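UDP-N-acetylmuramate--L-alanine ligase (Thermotoga maritima, PDB 1J6U) catalyses the ATP-dependent addition of L-alanine to UDP-N-acetylmuramate, a step of peptidoglycan biosynthesis in bacterial cell wall formation. Local coordinates at residues A[170-175]-A[203-208]; A[315-320]-A[452-457]; A[422-427]-A[444-449]. All blocks are in the same frame, centred on the assembly; numbering follows the deposited sequence.

Contact 1: A[170-175]-A[203-208]; sequences LDESEE and TRYRSA
Glu175, at the end of the irregular segment 170-175, comes closest to the helical segment 203-208 at Ala208, where the CA atoms of Glu175 and Ala208 lie 6.3 Å apart. From here the extended side chain of Glu175 runs out to Arg204, which grips it side-on with two nitrogens: NE of Arg204 reaches OE1 of Glu175 at 2.8 Å and NH2 of Arg204 meets OE2 of Glu175 at 2.9 Å. Both oxygens are met on their syn sides, although the carboxylate and guanidinium planes are turned 46° apart. A lysine in place of Arg204 would probably lose this two-pronged grip and let the Glu175 carboxylate turn more freely. At the second junction, OH of Tyr205 donates to OE2 of Glu172 at 2.8 Å, on the anti side of the carboxylate, which stands almost perpendicular to the ring. Glu172 also lies close to Thr122 of the predicted ATP-binding loop, so this bond falls beside the probable nucleotide site. The contact thus joins the loop after strand 166-170 to helix 202-214 within the Mur ligase middle domain, with Tyr198 and Phe209 packed edge-to-face against Tyr205.

Contact 2: A[315-320]-A[452-457]; sequences IAFHDP and ERYQSS
Tyr454 reaches from helix 452-457 to two residues of strand 315-319, Phe317 and Asp319, and takes part in both of the closest contacts. The strand and helix segments run in roughly the same direction, 24° apart, with their axes 10.5 Å from each other at closest approach, a gap bridged by side chains alone.

The tight part lies around the tyrosine ring. CE2 of Phe317 comes within 3.5 Å of CD2 of Tyr454. The two rings meet obliquely, with planes 52° apart and centroids separated by 5.2 Å. Farther along the ring, the Tyr454 hydroxyl donates to Asp319, the OH to OD1 distance being 2.5 Å, a length so short as to be doubtful at this resolution. OD1 lies at the edge of the ring, near its plane, whereas the carboxylate is nearly perpendicular to that plane. With CG opposite the backbone N (chi1 -175°), Asp319 extends its carboxylate to the hydroxyl, while its other oxygen, OD2, accepts from the backbone N of Glu321. This second bond probably limits rotation of the carboxylate and presents OD1 to the tyrosine.

The packing is looser at Gln455, an exposed residue whose CG approaches CE1 of Phe317 only to 4.2 Å. Its contribution is a light aliphatic touch on the solvent side, and Ser456 and Ser457, at the end of the helix, are poorly ordered.

Strand 314-319, in the glutamate ligase domain, is an outermost strand of the six-stranded mixed sheet, where a classic bulge sets Ala316 and Phe317 together opposite Val326 of antiparallel strand 324-329. Away from the predicted ATP site, this is packing of a helix on that domain's sheet: helix 443-457 lies against one face and reaches the edge strand through Tyr454, which also touches Ile324, Thr322 and Val429.

Contact 3: A[422-427]-A[444-449]; sequences ELEKVI and IYSSRR
Two bent side chains bring Glu424 and Arg449 together: Glu424 turns sharply at chi2 (94°), and Arg449 folds at chi3 (-68°), which swings its NE toward the carboxylate. NE of Arg449 then donates to OE2 of Glu424 at 3.2 Å, with a fairly straight N-H...O angle of 162°. The oxygen lies near the guanidinium plane, at its edge, but NE approaches from well above the carboxylate plane, and the two flat groups are steeply inclined to each other. This salt bridge therefore lacks the coplanar, two-pronged form, since NH2 of Arg449 remains 3.6 Å from OE2 of Glu424.

The aliphatic part of Glu424 lies against the helix backbone. CG of Glu424 rests 3.1 Å from the carbonyl O of Ser446 and 3.5 Å from CB of Arg449, so the glutamate lies alongside the helix before its carboxylate reaches the arginine. Nearby, CD2 of Leu423 meets OG of Ser446 at 3.5 Å, a carbon-to-hydroxyl contact. The backbones come nearest at Glu424 and Ser446, whose CA atoms are 5.6 Å apart. Leu423 also packs on Ile443 and Ile356, while Phe450 packs on Glu424.

Because Glu424 is buried, the positive charge of Arg449 is likely to favour its ionised form. A single, moderately long bond joins them, so packing of the short, weakly bonded helical turn 423-426 against helix 443-457 is likely to matter alongside the electrostatic attraction.

How the contacts relate
Followed from the N terminus, contact 1 comes first, closing a short loop and joining two parts of the Mur ligase middle domain. Contact 2 opens later, at edge strand 314-319, and closes at the C-terminal end of helix 443-457. Contact 3 is nested inside that long loop and joins 422-427 to an earlier part of the same helix. Contacts 2 and 3 have centres 12 Å apart and meet directly through Arg453, whose NH1 probably hydrogen-bonds to the backbone carbonyls of Glu424 and Ile427. Contact 1 lies across the chain's centre, about 20 Å from contact 3 by nearest atoms.

Contact 1: A[170-175]-A[203-208]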
# COMPACT_ATOMS: atom_id res chain seq x y z
N LEU A 170 -9.41 -2.51 3.38
CA LEU A 170 -10.67 -2.05 2.83
C LEU A 170 -10.40 -0.68 2.26
O LEU A 170 -9.91 0.21 2.96
CB LEU A 170 -11.75 -1.92 3.92
CG LEU A 170 -12.65 -3.12 4.13
CD1 LEU A 170 -13.73 -2.74 5.11
CD2 LEU A 170 -13.27 -3.51 2.82
N ASP A 171 -10.73 -0.48 1.00
CA ASP A 171 -10.50 0.84 0.43
C ASP A 171 -11.68 1.77 0.70
O ASP A 171 -12.79 1.55 0.21
CB ASP A 171 -10.26 0.73 -1.07
CG ASP A 171 -10.25 2.06 -1.74
OD1 ASP A 171 -9.62 2.99 -1.18
OD2 ASP A 171 -10.90 2.18 -2.81
N GLU A 172 -11.45 2.82 1.47
CA GLU A 172 -12.53 3.72 1.77
C GLU A 172 -12.86 4.63 0.60
O GLU A 172 -13.46 5.70 0.77
CB GLU A 172 -12.22 4.55 3.04
CG GLU A 172 -10.81 5.17 3.17
CD GLU A 172 -10.47 6.19 2.10
OE1 GLU A 172 -10.26 5.76 0.94
OE2 GLU A 172 -10.42 7.40 2.43
N SER A 173 -12.46 4.22 -0.59
CA SER A 173 -12.77 5.04 -1.75
C SER A 173 -14.13 4.64 -2.21
O SER A 173 -14.89 5.46 -2.68
CB SER A 173 -11.76 4.83 -2.88
OG SER A 173 -10.57 5.48 -2.52
N GLU A 174 -14.42 3.37 -2.06
CA GLU A 174 -15.72 2.88 -2.46
C GLU A 174 -16.61 2.86 -1.24
O GLU A 174 -16.32 2.17 -0.27
CB GLU A 174 -15.60 1.48 -3.06
CG GLU A 174 -14.20 1.19 -3.63
CD GLU A 174 -14.15 -0.04 -4.55
OE1 GLU A 174 -13.07 -0.69 -4.62
OE2 GLU A 174 -15.18 -0.34 -5.21
N GLU A 175 -17.68 3.64 -1.29
CA GLU A 175 -18.67 3.73 -0.20
C GLU A 175 -19.10 2.35 0.33
O GLU A 175 -19.36 2.17 1.53
CB GLU A 175 -19.90 4.48 -0.72
CG GLU A 175 -20.93 4.89 0.33
CD GLU A 175 -22.09 5.65 -0.29
OE1 GLU A 175 -22.45 6.74 0.23
OE2 GLU A 175 -22.65 5.15 -1.29
N THR A 203 -20.72 13.98 4.24
CA THR A 203 -21.70 13.41 5.16
C THR A 203 -21.90 11.93 4.88
O THR A 203 -21.96 11.12 5.80
CB THR A 203 -23.05 14.15 5.06
OG1 THR A 203 -22.91 15.29 4.20
CG2 THR A 203 -23.51 14.61 6.45
N ARG A 204 -22.01 11.57 3.61
CA ARG A 204 -22.16 10.17 3.26
C ARG A 204 -20.88 9.47 3.71
O ARG A 204 -20.92 8.37 4.26
CB ARG A 204 -22.34 10.02 1.76
CG ARG A 204 -23.75 10.23 1.31
CD ARG A 204 -23.86 10.28 -0.21
NE ARG A 204 -23.63 9.00 -0.85
CZ ARG A 204 -23.57 8.84 -2.17
NH1 ARG A 204 -23.73 9.89 -2.96
NH2 ARG A 204 -23.35 7.64 -2.70
N TYR A 205 -19.74 10.12 3.49
CA TYR A 205 -18.43 9.59 3.86
C TYR A 205 -18.42 9.28 5.37
O TYR A 205 -18.12 8.15 5.78
CB TYR A 205 -17.35 10.61 3.52
CG TYR A 205 -15.93 10.14 3.72
CD1 TYR A 205 -15.37 9.13 2.91
CD2 TYR A 205 -15.11 10.75 4.67
CE1 TYR A 205 -14.02 8.77 3.04
CE2 TYR A 205 -13.77 10.40 4.81
CZ TYR A 205 -13.22 9.41 4.00
OH TYR A 205 -11.87 9.10 4.12
N ARG A 206 -18.74 10.28 6.18
CA ARG A 206 -18.78 10.08 7.61
C ARG A 206 -19.70 8.89 7.91
O ARG A 206 -19.34 7.96 8.64
CB ARG A 206 -19.33 11.33 8.32
CG ARG A 206 -18.33 12.45 8.60
N SER A 207 -20.88 8.91 7.31
CA SER A 207 -21.86 7.87 7.54
C SER A 207 -21.32 6.50 7.25
O SER A 207 -21.63 5.53 7.95
CB SER A 207 -23.12 8.10 6.71
OG SER A 207 -23.69 9.36 7.03
N ALA A 208 -20.53 6.40 6.17
CA ALA A 208 -19.91 5.14 5.79
C ALA A 208 -19.06 4.61 6.96
O ALA A 208 -19.14 3.43 7.29
CB ALA A 208 -19.06 5.33 4.58
O HOH W 1 -22.24 6.69 3.09

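Contact 2: A[315-320]-A[452-457]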
# COMPACT_ATOMS: atom_id res chain seq x y z
N ILE A 315 13.92 -0.75 0.12
CA ILE A 315 15.27 -0.71 -0.39
C ILE A 315 15.30 -1.73 -1.49
O ILE A 315 15.18 -2.93 -1.24
CB ILE A 315 16.33 -1.13 0.63
CG1 ILE A 315 16.31 -0.21 1.86
CG2 ILE A 315 17.71 -1.16 -0.04
CD1 ILE A 315 17.00 1.04 1.71
N ALA A 316 15.46 -1.25 -2.71
CA ALA A 316 15.51 -2.12 -3.88
C ALA A 316 16.92 -2.65 -4.05
O ALA A 316 17.12 -3.77 -4.49
CB ALA A 316 15.08 -1.33 -5.11
N PHE A 317 17.90 -1.85 -3.66
CA PHE A 317 19.27 -2.26 -3.83
C PHE A 317 20.22 -1.50 -2.91
O PHE A 317 20.10 -0.29 -2.67
CB PHE A 317 19.70 -2.03 -5.28
CG PHE A 317 21.14 -2.29 -5.52
CD1 PHE A 317 21.60 -3.60 -5.67
CD2 PHE A 317 22.05 -1.26 -5.53
CE1 PHE A 317 22.97 -3.87 -5.83
CE2 PHE A 317 23.42 -1.51 -5.69
CZ PHE A 317 23.88 -2.80 -5.84
N HIS A 318 21.20 -2.22 -2.39
CA HIS A 318 22.17 -1.57 -1.53
C HIS A 318 23.56 -2.08 -1.82
O HIS A 318 23.76 -3.28 -1.84
CB HIS A 318 21.87 -1.83 -0.06
CG HIS A 318 22.92 -1.29 0.86
ND1 HIS A 318 23.28 -1.92 2.03
CD2 HIS A 318 23.72 -0.20 0.75
CE1 HIS A 318 24.25 -1.24 2.61
NE2 HIS A 318 24.54 -0.20 1.85
N ASP A 319 24.50 -1.17 -2.09
CA ASP A 319 25.88 -1.60 -2.29
C ASP A 319 26.66 -1.09 -1.09
O ASP A 319 26.98 0.08 -0.95
CB ASP A 319 26.49 -1.03 -3.56
CG ASP A 319 27.89 -1.57 -3.81
OD1 ASP A 319 28.42 -1.34 -4.92
OD2 ASP A 319 28.45 -2.24 -2.90
N PRO A 320 26.98 -2.01 -0.18
CA PRO A 320 27.71 -1.75 1.06
C PRO A 320 29.17 -1.35 0.84
O PRO A 320 29.75 -0.66 1.68
CB PRO A 320 27.52 -3.06 1.82
CG PRO A 320 27.61 -4.06 0.72
CD PRO A 320 26.81 -3.45 -0.42
N GLU A 452 19.79 -2.53 -12.50
CA GLU A 452 20.46 -3.39 -13.47
C GLU A 452 21.69 -2.69 -14.08
O GLU A 452 22.74 -3.32 -14.25
CB GLU A 452 19.46 -3.82 -14.56
CG GLU A 452 18.40 -4.80 -14.04
CD GLU A 452 17.22 -5.03 -14.99
OE1 GLU A 452 16.82 -4.08 -15.71
OE2 GLU A 452 16.67 -6.17 -14.99
N ARG A 453 21.58 -1.41 -14.39
CA ARG A 453 22.68 -0.64 -14.98
C ARG A 453 23.85 -0.70 -14.03
O ARG A 453 24.97 -1.06 -14.40
CB ARG A 453 22.25 0.82 -15.21
CG ARG A 453 23.40 1.78 -15.39
CD ARG A 453 22.94 3.27 -15.45
NE ARG A 453 24.11 4.14 -15.36
CZ ARG A 453 24.10 5.45 -15.09
NH1 ARG A 453 22.97 6.09 -14.87
NH2 ARG A 453 25.24 6.10 -14.97
N TYR A 454 23.57 -0.34 -12.78
CA TYR A 454 24.57 -0.34 -11.71
C TYR A 454 25.28 -1.66 -11.63
O TYR A 454 26.50 -1.73 -11.66
CB TYR A 454 23.92 -0.10 -10.35
CG TYR A 454 24.94 0.06 -9.28
CD1 TYR A 454 25.49 1.32 -9.01
CD2 TYR A 454 25.40 -1.04 -8.56
CE1 TYR A 454 26.48 1.48 -8.07
CE2 TYR A 454 26.42 -0.88 -7.61
CZ TYR A 454 26.95 0.39 -7.37
OH TYR A 454 27.99 0.56 -6.48
N GLN A 455 24.49 -2.72 -11.49
CA GLN A 455 25.04 -4.05 -11.37
C GLN A 455 25.88 -4.40 -12.57
O GLN A 455 27.04 -4.74 -12.44
CB GLN A 455 23.93 -5.09 -11.17
CG GLN A 455 23.06 -4.82 -9.94
CD GLN A 455 22.04 -5.92 -9.64
OE1 GLN A 455 22.37 -6.89 -8.99
NE2 GLN A 455 20.80 -5.77 -10.13
N SER A 456 25.31 -4.30 -13.76
CA SER A 456 26.09 -4.66 -14.94
C SER A 456 27.34 -3.80 -14.95
O SER A 456 28.41 -4.24 -15.35
CB SER A 456 25.28 -4.46 -16.22
OG SER A 456 25.18 -3.09 -16.53
N SER A 457 27.21 -2.57 -14.49
CA SER A 457 28.33 -1.66 -14.44
C SER A 457 29.44 -2.21 -13.56
O SER A 457 30.62 -1.99 -13.83
CB SER A 457 27.86 -0.30 -13.91
OG SER A 457 28.93 0.62 -13.87

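Contact 3: A[422-427]-A[444-449]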
# COMPACT_ATOMS: atom_id res chain seq x y z
N GLU A 422 14.83 7.36 -20.46
CA GLU A 422 16.04 8.11 -20.29
C GLU A 422 16.45 8.24 -18.85
O GLU A 422 17.65 8.35 -18.56
CB GLU A 422 15.88 9.51 -20.92
CG GLU A 422 16.03 9.46 -22.41
CD GLU A 422 17.45 9.05 -22.84
OE1 GLU A 422 17.59 8.21 -23.77
OE2 GLU A 422 18.42 9.59 -22.26
N LEU A 423 15.45 8.22 -17.96
CA LEU A 423 15.63 8.34 -16.51
C LEU A 423 16.88 7.63 -15.91
O LEU A 423 17.80 8.27 -15.39
CB LEU A 423 14.35 7.86 -15.83
CG LEU A 423 13.69 8.79 -14.82
CD1 LEU A 423 13.62 10.17 -15.39
CD2 LEU A 423 12.29 8.30 -14.50
N GLU A 424 16.93 6.30 -15.99
CA GLU A 424 18.07 5.59 -15.43
C GLU A 424 19.39 6.00 -16.04
O GLU A 424 20.42 5.83 -15.41
CB GLU A 424 17.98 4.10 -15.68
CG GLU A 424 16.62 3.56 -15.83
CD GLU A 424 16.18 3.47 -17.27
OE1 GLU A 424 17.01 3.03 -18.11
OE2 GLU A 424 14.99 3.83 -17.52
N LYS A 425 19.35 6.48 -17.27
CA LYS A 425 20.57 6.82 -18.00
C LYS A 425 21.20 8.15 -17.62
O LYS A 425 22.40 8.32 -17.64
CB LYS A 425 20.29 6.85 -19.51
CG LYS A 425 19.34 5.79 -20.02
CD LYS A 425 20.04 4.93 -21.06
CE LYS A 425 19.14 3.82 -21.60
NZ LYS A 425 18.01 4.42 -22.35
N VAL A 426 20.34 9.07 -17.29
CA VAL A 426 20.70 10.42 -16.95
C VAL A 426 21.45 10.56 -15.64
O VAL A 426 22.22 11.50 -15.43
CB VAL A 426 19.39 11.23 -16.91
CG1 VAL A 426 19.48 12.33 -15.92
CG2 VAL A 426 19.06 11.72 -18.31
N ILE A 427 21.21 9.60 -14.76
CA ILE A 427 21.77 9.63 -13.42
C ILE A 427 23.27 9.33 -13.28
O ILE A 427 23.81 8.38 -13.88
CB ILE A 427 20.92 8.71 -12.51
CG1 ILE A 427 19.47 9.20 -12.54
CG2 ILE A 427 21.40 8.76 -11.10
CD1 ILE A 427 18.48 8.11 -12.26
N ILE A 444 8.71 2.91 -11.27
CA ILE A 444 9.17 1.68 -10.66
C ILE A 444 10.04 0.87 -11.63
O ILE A 444 10.94 0.15 -11.19
CB ILE A 444 7.97 0.80 -10.11
CG1 ILE A 444 8.55 -0.38 -9.34
CG2 ILE A 444 7.04 0.31 -11.19
CD1 ILE A 444 9.13 0.05 -7.95
N TYR A 445 9.79 0.99 -12.93
CA TYR A 445 10.62 0.24 -13.90
C TYR A 445 12.00 0.90 -14.16
O TYR A 445 12.98 0.22 -14.42
CB TYR A 445 9.85 0.06 -15.21
CG TYR A 445 8.52 -0.64 -15.03
CD1 TYR A 445 7.33 0.09 -15.01
CD2 TYR A 445 8.45 -2.02 -14.80
CE1 TYR A 445 6.10 -0.53 -14.75
CE2 TYR A 445 7.22 -2.66 -14.53
CZ TYR A 445 6.04 -1.90 -14.51
OH TYR A 445 4.81 -2.50 -14.27
N SER A 446 12.08 2.22 -14.05
CA SER A 446 13.34 2.94 -14.24
C SER A 446 14.23 2.49 -13.12
O SER A 446 15.40 2.14 -13.33
CB SER A 446 13.13 4.45 -14.12
OG SER A 446 12.07 4.85 -14.95
N SER A 447 13.65 2.51 -11.92
CA SER A 447 14.33 2.10 -10.72
C SER A 447 15.02 0.74 -10.93
O SER A 447 16.23 0.58 -10.63
CB SER A 447 13.32 2.03 -9.58
OG SER A 447 13.89 1.41 -8.46
N ARG A 448 14.27 -0.24 -11.46
CA ARG A 448 14.84 -1.56 -11.70
C ARG A 448 15.89 -1.46 -12.77
O ARG A 448 16.96 -2.07 -12.66
CB ARG A 448 13.77 -2.58 -12.14
CG ARG A 448 12.72 -2.93 -11.05
CD ARG A 448 11.45 -3.59 -11.66
NE ARG A 448 10.36 -3.80 -10.69
CZ ARG A 448 9.12 -4.16 -11.03
NH1 ARG A 448 8.80 -4.34 -12.32
NH2 ARG A 448 8.18 -4.34 -10.10
N ARG A 449 15.60 -0.68 -13.80
CA ARG A 449 16.59 -0.58 -14.85
C ARG A 449 17.85 0.07 -14.31
O ARG A 449 18.94 -0.39 -14.65
CB ARG A 449 16.01 0.12 -16.07
CG ARG A 449 15.10 -0.83 -16.84
CD ARG A 449 14.80 -0.31 -18.21
NE ARG A 449 13.97 0.89 -18.18
CZ ARG A 449 12.65 0.89 -18.23
NH1 ARG A 449 11.98 -0.26 -18.31
NH2 ARG A 449 11.99 2.05 -18.18